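Side-chain contacts in ADP-dependent (S)-NAD(P)H-hydrate dehydratase (Enterococcus faecalis, PDB 2R3B), which probably catalyses the ADP-dependent dehydration of the S form of hydrated NAD(P)H, helping to repair this damaged cofactor: residues B[174-179]-B[201-206]; B[217-222]-B[250-255]; B[231-236]-B[260-265]. All coordinates share one frame; numbering follows the deposited sequence. Where two conformers were deposited one is given.

Interaction 1: residues B[174-179]-B[201-206]. With EDO (1,2-ethanediol), chain N.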
loop_
_atom_site.group_PDB
_atom_site.type_symbol
_atom_site.label_atom_id
_atom_site.label_comp_id
_atom_site.label_asym_id
_atom_site.label_seq_id
_atom_site.Cartn_x
_atom_site.Cartn_y
_atom_site.Cartn_z
HETATM N N MSE B 174 -18.676 17.750 -22.676
HETATM C CA MSE B 174 -18.473 17.186 -24.010
HETATM C C MSE B 174 -19.147 15.816 -24.150
HETATM O O MSE B 174 -19.668 15.477 -25.213
HETATM C CB MSE B 174 -16.983 17.132 -24.352
HETATM C CG MSE B 174 -16.351 18.519 -24.526
HETATM SE SE MSE B 174 -17.184 19.607 -25.946
HETATM C CE MSE B 174 -16.484 18.694 -27.493
ATOM N N GLU B 175 -19.184 15.042 -23.071
ATOM C CA GLU B 175 -19.929 13.785 -23.082
ATOM C C GLU B 175 -21.402 14.090 -23.256
ATOM O O GLU B 175 -22.100 13.381 -23.995
ATOM C CB GLU B 175 -19.651 12.962 -21.802
ATOM C CG GLU B 175 -18.305 12.245 -21.808
ATOM C CD GLU B 175 -17.712 11.945 -20.416
ATOM O OE1 GLU B 175 -18.264 12.380 -19.380
ATOM O OE2 GLU B 175 -16.660 11.262 -20.364
ATOM N N TRP B 176 -21.890 15.145 -22.598
ATOM C CA TRP B 176 -23.302 15.538 -22.733
ATOM C C TRP B 176 -23.643 16.020 -24.157
ATOM O O TRP B 176 -24.729 15.749 -24.664
ATOM C CB TRP B 176 -23.618 16.650 -21.745
ATOM C CG TRP B 176 -25.028 17.115 -21.694
ATOM C CD1 TRP B 176 -25.420 18.414 -21.677
ATOM C CD2 TRP B 176 -26.242 16.332 -21.628
ATOM N NE1 TRP B 176 -26.766 18.496 -21.566
ATOM C CE2 TRP B 176 -27.307 17.245 -21.556
ATOM C CE3 TRP B 176 -26.533 14.955 -21.596
ATOM C CZ2 TRP B 176 -28.619 16.849 -21.457
ATOM C CZ3 TRP B 176 -27.842 14.558 -21.537
ATOM C CH2 TRP B 176 -28.884 15.500 -21.472
ATOM N N GLN B 177 -22.711 16.734 -24.774
ATOM C CA GLN B 177 -22.867 17.146 -26.174
ATOM C C GLN B 177 -23.098 15.932 -27.035
ATOM O O GLN B 177 -23.978 15.902 -27.887
ATOM C CB GLN B 177 -21.628 17.894 -26.645
ATOM C CG GLN B 177 -21.668 18.301 -28.100
ATOM C CD GLN B 177 -20.488 19.169 -28.479
ATOM O OE1 GLN B 177 -20.294 20.256 -27.933
ATOM N NE2 GLN B 177 -19.680 18.679 -29.409
ATOM N N ARG B 178 -22.303 14.909 -26.771
ATOM C CA ARG B 178 -22.386 13.665 -27.518
ATOM C C ARG B 178 -23.693 12.937 -27.265
ATOM O O ARG B 178 -24.318 12.474 -28.192
ATOM C CB ARG B 178 -21.171 12.776 -27.204
ATOM C CG ARG B 178 -20.793 11.888 -28.348
ATOM C CD ARG B 178 -19.562 11.048 -28.062
ATOM N NE ARG B 178 -18.317 11.813 -28.168
ATOM C CZ ARG B 178 -17.573 12.222 -27.137
ATOM N NH1 ARG B 178 -17.923 11.948 -25.876
ATOM N NH2 ARG B 178 -16.456 12.908 -27.374
ATOM N N LEU B 179 -24.124 12.847 -26.007
ATOM C CA LEU B 179 -25.363 12.137 -25.670
ATOM C C LEU B 179 -26.630 12.899 -26.096
ATOM O O LEU B 179 -27.554 12.313 -26.660
ATOM C CB LEU B 179 -25.395 11.872 -24.169
ATOM C CG LEU B 179 -26.568 11.117 -23.544
ATOM C CD1 LEU B 179 -26.665 9.705 -24.139
ATOM C CD2 LEU B 179 -26.373 11.086 -22.046
ATOM N N SER B 201 -34.170 9.686 -18.064
ATOM C CA SER B 201 -33.153 9.281 -17.097
ATOM C C SER B 201 -32.675 10.482 -16.310
ATOM O O SER B 201 -33.021 11.619 -16.628
ATOM C CB SER B 201 -31.969 8.655 -17.855
ATOM O OG SER B 201 -32.402 7.474 -18.521
ATOM N N THR B 202 -31.858 10.245 -15.289
ATOM C CA THR B 202 -31.268 11.331 -14.532
ATOM C C THR B 202 -29.974 11.723 -15.204
ATOM O O THR B 202 -29.182 10.858 -15.627
ATOM C CB THR B 202 -30.990 10.904 -13.097
ATOM O OG1 THR B 202 -32.224 10.543 -12.459
ATOM C CG2 THR B 202 -30.318 12.021 -12.307
ATOM N N ILE B 203 -29.744 13.023 -15.321
ATOM C CA ILE B 203 -28.499 13.530 -15.874
ATOM C C ILE B 203 -27.762 14.338 -14.814
ATOM O O ILE B 203 -28.229 15.382 -14.395
ATOM C CB ILE B 203 -28.691 14.417 -17.142
ATOM C CG1 ILE B 203 -29.659 13.754 -18.150
ATOM C CG2 ILE B 203 -27.319 14.815 -17.733
ATOM C CD1 ILE B 203 -29.187 12.397 -18.679
ATOM N N VAL B 204 -26.596 13.843 -14.379
ATOM C CA VAL B 204 -25.715 14.589 -13.492
ATOM C C VAL B 204 -24.707 15.285 -14.393
ATOM O O VAL B 204 -23.749 14.668 -14.879
ATOM C CB VAL B 204 -24.995 13.678 -12.475
ATOM C CG1 VAL B 204 -24.116 14.489 -11.542
ATOM C CG2 VAL B 204 -25.992 12.831 -11.698
ATOM N N LEU B 205 -24.961 16.565 -14.683
ATOM C CA LEU B 205 -24.170 17.284 -15.668
ATOM C C LEU B 205 -23.048 17.962 -14.924
ATOM O O LEU B 205 -23.229 18.995 -14.274
ATOM C CB LEU B 205 -25.030 18.279 -16.464
ATOM C CG LEU B 205 -24.301 19.126 -17.510
ATOM C CD1 LEU B 205 -23.514 18.226 -18.491
ATOM C CD2 LEU B 205 -25.310 20.047 -18.233
ATOM N N LYS B 206 -21.864 17.356 -15.002
ATOM C CA LYS B 206 -20.757 17.758 -14.147
ATOM C C LYS B 206 -20.120 19.023 -14.662
ATOM O O LYS B 206 -19.945 19.174 -15.869
ATOM C CB LYS B 206 -19.687 16.679 -14.107
ATOM C CG LYS B 206 -20.205 15.386 -13.502
ATOM C CD LYS B 206 -19.102 14.396 -13.233
ATOM C CE LYS B 206 -18.363 13.995 -14.476
ATOM N NZ LYS B 206 -17.343 12.999 -14.076
HETATM C C1 EDO N . -22.235 9.546 -31.142
HETATM O O1 EDO N . -21.136 10.402 -30.846
HETATM C C2 EDO N . -23.571 10.235 -30.885
HETATM O O2 EDO N . -23.417 11.589 -30.440
#

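Interaction 2: residues B[217-222]-B[250-255]. With EDO (1,2-ethanediol), chain P.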
loop_
_atom_site.group_PDB
_atom_site.type_symbol
_atom_site.label_atom_id
_atom_site.label_comp_id
_atom_site.label_asym_id
_atom_site.label_seq_id
_atom_site.Cartn_x
_atom_site.Cartn_y
_atom_site.Cartn_z
ATOM N N GLU B 217 -37.791 19.277 -10.125
ATOM C CA GLU B 217 -37.018 20.516 -10.229
ATOM C C GLU B 217 -35.552 20.153 -10.128
ATOM O O GLU B 217 -35.184 19.417 -9.215
ATOM C CB GLU B 217 -37.329 21.518 -9.094
ATOM C CG GLU B 217 -38.613 22.305 -9.341
ATOM C CD GLU B 217 -38.811 23.503 -8.392
ATOM O OE1 GLU B 217 -38.178 23.539 -7.300
ATOM O OE2 GLU B 217 -39.612 24.399 -8.764
ATOM N N PRO B 218 -34.729 20.704 -11.014
ATOM C CA PRO B 218 -33.315 20.359 -10.992
ATOM C C PRO B 218 -32.628 20.812 -9.715
ATOM O O PRO B 218 -33.056 21.770 -9.076
ATOM C CB PRO B 218 -32.741 21.118 -12.176
ATOM C CG PRO B 218 -33.741 22.220 -12.467
ATOM C CD PRO B 218 -35.050 21.669 -12.074
ATOM N N PHE B 219 -31.543 20.122 -9.367
ATOM C CA PHE B 219 -30.717 20.480 -8.232
ATOM C C PHE B 219 -29.458 21.127 -8.777
ATOM O O PHE B 219 -28.865 20.632 -9.736
ATOM C CB PHE B 219 -30.271 19.249 -7.460
ATOM C CG PHE B 219 -31.392 18.407 -6.925
ATOM C CD1 PHE B 219 -31.913 18.637 -5.671
ATOM C CD2 PHE B 219 -31.878 17.347 -7.657
ATOM C CE1 PHE B 219 -32.924 17.832 -5.163
ATOM C CE2 PHE B 219 -32.887 16.548 -7.151
ATOM C CZ PHE B 219 -33.406 16.797 -5.905
ATOM N N GLN B 220 -29.017 22.182 -8.109
ATOM C CA GLN B 220 -27.828 22.921 -8.483
ATOM C C GLN B 220 -26.811 22.816 -7.368
ATOM O O GLN B 220 -27.059 23.297 -6.278
ATOM C CB GLN B 220 -28.169 24.391 -8.686
ATOM C CG GLN B 220 -26.957 25.231 -9.036
ATOM C CD GLN B 220 -26.276 24.744 -10.290
ATOM O OE1 GLN B 220 -26.824 24.824 -11.386
ATOM N NE2 GLN B 220 -25.080 24.213 -10.134
ATOM N N ASN B 221 -25.670 22.169 -7.631
ATOM C CA ASN B 221 -24.654 22.071 -6.601
ATOM C C ASN B 221 -23.993 23.434 -6.387
ATOM O O ASN B 221 -23.898 24.249 -7.305
ATOM C CB ASN B 221 -23.609 21.031 -6.957
ATOM C CG ASN B 221 -22.723 20.687 -5.796
ATOM O OD1 ASN B 221 -23.137 20.730 -4.629
ATOM N ND2 ASN B 221 -21.516 20.295 -6.099
ATOM N N THR B 222 -23.570 23.691 -5.159
ATOM C CA THR B 222 -23.046 24.980 -4.772
ATOM C C THR B 222 -21.589 24.907 -4.333
ATOM O O THR B 222 -21.051 25.869 -3.800
ATOM C CB THR B 222 -23.879 25.573 -3.636
ATOM O OG1 THR B 222 -23.963 24.654 -2.560
ATOM C CG2 THR B 222 -25.301 25.920 -4.127
ATOM N N PRO B 250 -34.549 5.456 -2.699
ATOM C CA PRO B 250 -34.433 5.446 -4.161
ATOM C C PRO B 250 -35.038 6.673 -4.847
ATOM O O PRO B 250 -35.874 6.533 -5.718
ATOM C CB PRO B 250 -35.168 4.162 -4.546
ATOM C CG PRO B 250 -36.184 3.984 -3.461
ATOM C CD PRO B 250 -35.548 4.485 -2.207
ATOM N N THR B 251 -34.601 7.868 -4.464
ATOM C CA THR B 251 -35.063 9.103 -5.066
ATOM C C THR B 251 -33.865 9.919 -5.539
ATOM O O THR B 251 -32.738 9.676 -5.112
ATOM C CB THR B 251 -35.898 9.927 -4.089
ATOM O OG1 THR B 251 -35.076 10.405 -3.036
ATOM C CG2 THR B 251 -37.006 9.092 -3.495
ATOM N N ILE B 252 -34.078 10.904 -6.404
ATOM C CA ILE B 252 -32.946 11.634 -6.959
ATOM C C ILE B 252 -32.271 12.511 -5.902
ATOM O O ILE B 252 -31.111 12.887 -6.061
ATOM C CB ILE B 252 -33.309 12.360 -8.269
ATOM C CG1 ILE B 252 -34.059 11.401 -9.221
ATOM C CG2 ILE B 252 -32.047 12.935 -8.981
ATOM C CD1 ILE B 252 -33.404 9.974 -9.414
ATOM N N GLU B 253 -32.948 12.779 -4.773
ATOM C CA GLU B 253 -32.309 13.513 -3.693
ATOM C C GLU B 253 -31.041 12.788 -3.211
ATOM O O GLU B 253 -30.060 13.410 -2.787
ATOM C CB GLU B 253 -33.247 13.671 -2.509
ATOM C CG GLU B 253 -34.278 14.816 -2.674
ATOM C CD GLU B 253 -35.491 14.486 -3.555
ATOM O OE1 GLU B 253 -35.699 13.318 -3.978
ATOM O OE2 GLU B 253 -36.260 15.439 -3.818
ATOM N N THR B 254 -31.082 11.461 -3.266
ATOM C CA THR B 254 -29.941 10.646 -2.843
ATOM C C THR B 254 -28.733 10.928 -3.716
ATOM O O THR B 254 -27.643 11.024 -3.215
ATOM C CB THR B 254 -30.326 9.158 -2.822
ATOM O OG1 THR B 254 -31.267 8.950 -1.749
ATOM C CG2 THR B 254 -29.106 8.259 -2.607
ATOM N N ILE B 255 -28.951 11.065 -5.014
ATOM C CA ILE B 255 -27.897 11.365 -5.967
ATOM C C ILE B 255 -27.360 12.770 -5.694
ATOM O O ILE B 255 -26.168 12.984 -5.682
ATOM C CB ILE B 255 -28.401 11.216 -7.435
ATOM C CG1 ILE B 255 -28.895 9.795 -7.715
ATOM C CG2 ILE B 255 -27.277 11.572 -8.444
ATOM C CD1 ILE B 255 -29.594 9.618 -9.028
HETATM C C1 EDO P . -36.522 6.135 -10.374
HETATM O O1 EDO P . -37.183 5.321 -9.394
HETATM C C2 EDO P . -36.746 7.618 -10.107
HETATM O O2 EDO P . -36.578 7.940 -8.716
#

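Interaction 3: residues B[231-236]-B[260-265]. With EDO (1,2-ethanediol), chain L.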
loop_
_atom_site.group_PDB
_atom_site.type_symbol
_atom_site.label_atom_id
_atom_site.label_comp_id
_atom_site.label_asym_id
_atom_site.label_seq_id
_atom_site.Cartn_x
_atom_site.Cartn_y
_atom_site.Cartn_z
ATOM N N GLY B 231 -7.095 13.982 -12.369
ATOM C CA GLY B 231 -7.608 12.656 -12.756
ATOM C C GLY B 231 -8.066 11.851 -11.567
ATOM O O GLY B 231 -7.320 11.697 -10.602
ATOM N N GLY B 232 -9.284 11.303 -11.648
ATOM C CA GLY B 232 -9.839 10.451 -10.598
ATOM C C GLY B 232 -10.977 11.096 -9.829
ATOM O O GLY B 232 -11.718 10.420 -9.139
ATOM N N THR B 233 -11.079 12.424 -9.899
ATOM C CA THR B 233 -12.180 13.118 -9.196
ATOM C C THR B 233 -13.531 12.602 -9.646
ATOM O O THR B 233 -14.401 12.349 -8.836
ATOM C CB THR B 233 -12.066 14.626 -9.367
ATOM O OG1 THR B 233 -10.858 15.047 -8.722
ATOM C CG2 THR B 233 -13.257 15.336 -8.728
ATOM N N GLY B 234 -13.710 12.407 -10.944
ATOM C CA GLY B 234 -14.957 11.908 -11.454
ATOM C C GLY B 234 -15.220 10.452 -11.143
ATOM O O GLY B 234 -16.352 10.066 -10.881
ATOM N N ASP B 235 -14.174 9.633 -11.188
ATOM C CA ASP B 235 -14.261 8.225 -10.784
ATOM C C ASP B 235 -14.705 8.121 -9.326
ATOM O O ASP B 235 -15.493 7.253 -8.954
ATOM C CB ASP B 235 -12.894 7.558 -10.912
ATOM C CG ASP B 235 -12.314 7.695 -12.327
ATOM O OD1 ASP B 235 -13.099 7.618 -13.303
ATOM O OD2 ASP B 235 -11.086 7.910 -12.447
ATOM N N THR B 236 -14.146 8.981 -8.494
ATOM C CA THR B 236 -14.520 9.050 -7.081
ATOM C C THR B 236 -15.989 9.391 -6.874
ATOM O O THR B 236 -16.713 8.694 -6.112
ATOM C CB THR B 236 -13.571 9.990 -6.325
ATOM O OG1 THR B 236 -12.238 9.457 -6.454
ATOM C CG2 THR B 236 -13.933 10.069 -4.838
ATOM N N TYR B 260 -23.232 16.575 -3.584
ATOM C CA TYR B 260 -22.914 17.612 -2.622
ATOM C C TYR B 260 -21.782 17.221 -1.675
ATOM O O TYR B 260 -20.878 18.019 -1.392
ATOM C CB TYR B 260 -24.166 17.985 -1.783
ATOM C CG TYR B 260 -23.879 19.182 -0.892
ATOM C CD1 TYR B 260 -23.805 20.482 -1.436
ATOM C CD2 TYR B 260 -23.593 19.023 0.448
ATOM C CE1 TYR B 260 -23.493 21.575 -0.633
ATOM C CE2 TYR B 260 -23.278 20.124 1.251
ATOM C CZ TYR B 260 -23.237 21.382 0.703
ATOM O OH TYR B 260 -22.928 22.454 1.525
ATOM N N LEU B 261 -21.845 16.012 -1.136
ATOM C CA LEU B 261 -20.830 15.565 -0.190
ATOM C C LEU B 261 -19.472 15.514 -0.853
ATOM O O LEU B 261 -18.488 15.941 -0.264
ATOM C CB LEU B 261 -21.161 14.158 0.346
ATOM C CG LEU B 261 -20.247 13.608 1.437
ATOM C CD1 LEU B 261 -20.156 14.586 2.599
ATOM C CD2 LEU B 261 -20.718 12.180 1.859
ATOM N N HIS B 262 -19.408 14.979 -2.069
ATOM C CA HIS B 262 -18.147 14.936 -2.833
ATOM C C HIS B 262 -17.456 16.315 -2.898
ATOM O O HIS B 262 -16.284 16.434 -2.624
ATOM C CB HIS B 262 -18.455 14.381 -4.216
ATOM C CG HIS B 262 -17.325 14.387 -5.193
ATOM N ND1 HIS B 262 -17.271 15.278 -6.249
ATOM C CD2 HIS B 262 -16.273 13.542 -5.356
ATOM C CE1 HIS B 262 -16.205 15.016 -6.985
ATOM N NE2 HIS B 262 -15.582 13.970 -6.467
ATOM N N SER B 263 -18.221 17.342 -3.261
ATOM C CA SER B 263 -17.671 18.694 -3.360
ATOM C C SER B 263 -17.458 19.371 -1.993
ATOM O O SER B 263 -16.582 20.234 -1.872
ATOM C CB SER B 263 -18.550 19.544 -4.269
ATOM O OG SER B 263 -19.853 19.642 -3.752
ATOM N N LEU B 264 -18.243 19.026 -0.971
ATOM C CA LEU B 264 -18.050 19.585 0.371
ATOM C C LEU B 264 -16.717 19.149 0.918
ATOM O O LEU B 264 -15.918 19.936 1.419
ATOM C CB LEU B 264 -19.154 19.144 1.340
ATOM C CG LEU B 264 -19.025 19.564 2.807
ATOM C CD1 LEU B 264 -19.199 21.088 2.906
ATOM C CD2 LEU B 264 -20.048 18.870 3.646
ATOM N N ILE B 265 -16.453 17.858 0.798
ATOM C CA ILE B 265 -15.177 17.320 1.268
ATOM C C ILE B 265 -14.026 17.902 0.445
ATOM O O ILE B 265 -12.992 18.291 0.990
ATOM C CB ILE B 265 -15.171 15.777 1.228
ATOM C CG1 ILE B 265 -16.148 15.187 2.237
ATOM C CG2 ILE B 265 -13.747 15.255 1.550
ATOM C CD1 ILE B 265 -16.468 13.675 1.958
HETATM C C1 EDO L . -6.885 7.542 -14.424
HETATM O O1 EDO L . -7.358 6.421 -15.189
HETATM C C2 EDO L . -7.978 7.953 -13.445
HETATM O O2 EDO L . -9.181 8.348 -14.145
#

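Interaction 1: residues B[174-179]-B[201-206]
Trp-176 lays its indole against Ile-203 and Leu-205, joining helix 173-180 to strand 202-205 in the ribokinase-like fold, within the two-helix crossover from parallel strand 167-170. The two strand residues divide the tryptophan between them. Ile-203 takes the six-membered ring: its CG2 sits over one face in a CH-pi contact, 4.0 Å from the ring centroid and only 16° off the normal, while Ile-203 CD1 comes within 3.8 Å of Trp-176 CZ3. Leu-205 packs obliquely on the other end, with its CD1 3.6 Å from Trp-176 CB and its CD2 3.8 Å from Trp-176 CD1 of the five-membered ring. Both cross the indole at about a right angle; Leu-205 meets it with its methyls and Ile-203 with CG1 as well as CG2 and CD1.

With CG anti to the backbone N (chi1 -177°), Trp-176 throws its ring from the helix toward the strand. Leu-179, one turn on, brings CD2 to the ring edge, in plane. A large flat apolar residue suits the interface between helix and sheet, and beta-branched Ile-203 suits a strand that must offer a broad surface to it. The single polar atom of the indole is satisfied, because NE1 donates to Asn-192 OD1 on helix 189-199, which helps to hold the ring's rotation. Leu-205 also touches Asn-192 and lies near His-172, a predicted NADPHX-binding residue at the head of the helix. Glu-175 helps to position that head, its OE1 accepting a hydrogen bond from His-172 N. On the outer side of the helix, ethanediol O2 donates to Arg-178 O at 2.6 Å.

Interaction 2: residues B[217-222]-B[250-255]
The Phe-219 ring meets Glu-253 edge-on: carboxylate oxygen OE2 lies near the ring plane, 3.8 Å from Phe-219 CZ, and the ring and carboxylate planes stand 85° apart. Over one face of the ring is the carbonyl oxygen of Glu-217, 4.1 Å above the plane and offset toward the rim, and the ring of His-214 also meets the phenyl, nearly parallel to it. Ile-252 approaches obliquely, its CG2 4.1 Å from Phe-219 CE2, a tentative contact because it is measured for one of two deposited conformers.

A bend at chi2 (79°) folds Glu-253 so that its CG, 3.9 Å from Phe-219 CZ, packs on the ring rim together with the carboxylate. The electropositive C-H rim of a phenyl is probably the more agreeable side for an anionic oxygen, and the glutamate also touches Arg-21. Phenylalanine suits this place because it reaches from the short strand to helix 252-269, where it also touches Ala-256.

Beyond the ring, Gln-220 NE2 donates to Asn-221 O over 3.1 Å, almost straight at 174° and on a lone pair in the carbonyl plane, and is also bonded to Arg-209 O. Its OE1 is bonded to Thr-211 OG1 on the next strand. The whole is a beta-alpha packing contact, in which helix 252-269 sits against strand 219-220, near the edge of the central sheet of the ribokinase-like fold.

Interaction 3: residues B[231-236]-B[260-265]
His-262 overlaps Thr-233 with the outer end of its imidazole. Thr-233 CG2 comes to 3.4 Å from His-262 CE1, and the side chains cross at about a right angle. The same end of the ring carries a polar link: His-262 NE2 donates to Thr-233 O over 3.1 Å, but the bond is weak, bent to 129° at the hydrogen. At another part of the rim, Thr-236 CG2 lies near the ring plane, 4.2 Å from His-262 CD2. The ring reaches this far because CG stands anti to the backbone N (chi1 174°), which carries it out from helix 252-269 toward the first turn of helix 233-247. The His-262 side chain also touches Met-228.

Threonine suits both places, its methyl turned to the histidine and its hydroxyl used on its own helix end or the loop before it. Thr-233 OG1 is bonded to Met-228 O. Thr-236 OG1 donates to Gly-232 O at 2.9 Å, and Thr-236 N reaches the same oxygen from the opposite face of its plane, so two bonds grip the carbonyl of the N-cap residue. Gly-232 has a positive phi (110°), a backbone shape that glycine adopts readily. Gly-231, just before it, makes backbone hydrogen bonds to a second subunit.

The Gly-Thr-Gly-Asp run here matches the signature of ribokinase-like enzymes. Gly-234 is predicted to bind AMP and Asp-235 to bind NADPHX. The CB of Asp-235 points away from segment 260-265, and its OD2 accepts a hydrogen bond from ethanediol O2 at 2.6 Å. The chemistry thus divides the turn: the side facing His-262 is joined by methyl packing and one bent, weak bond, a link mostly van der Waals in character, while the predicted ligand-binding carboxylate lies on the other side.

Overall arrangement
Following the chain from the N terminus, interaction 1 closes first, bringing strand 202-205 back against helix 173-180 after helix 189-199. Interactions 2 and 3 come later and cross: 217-222 opens, 231-236 opens, then 250-255 and 260-265 close them in turn, both on helix 252-269. That helix thereby joins strand 219-220 at its start and helix 233-247 further along. Asn-221 ND2 and Ser-263 OG, in the conformer given, are probably linked by a hydrogen bond that connects interactions 2 and 3 directly. Interaction 1 meets interaction 2 where Val-204 of the sheet packs on Ile-255 of helix 252-269, and touches interaction 3 through Lys-206 beside Gly-234, near the predicted ligand site.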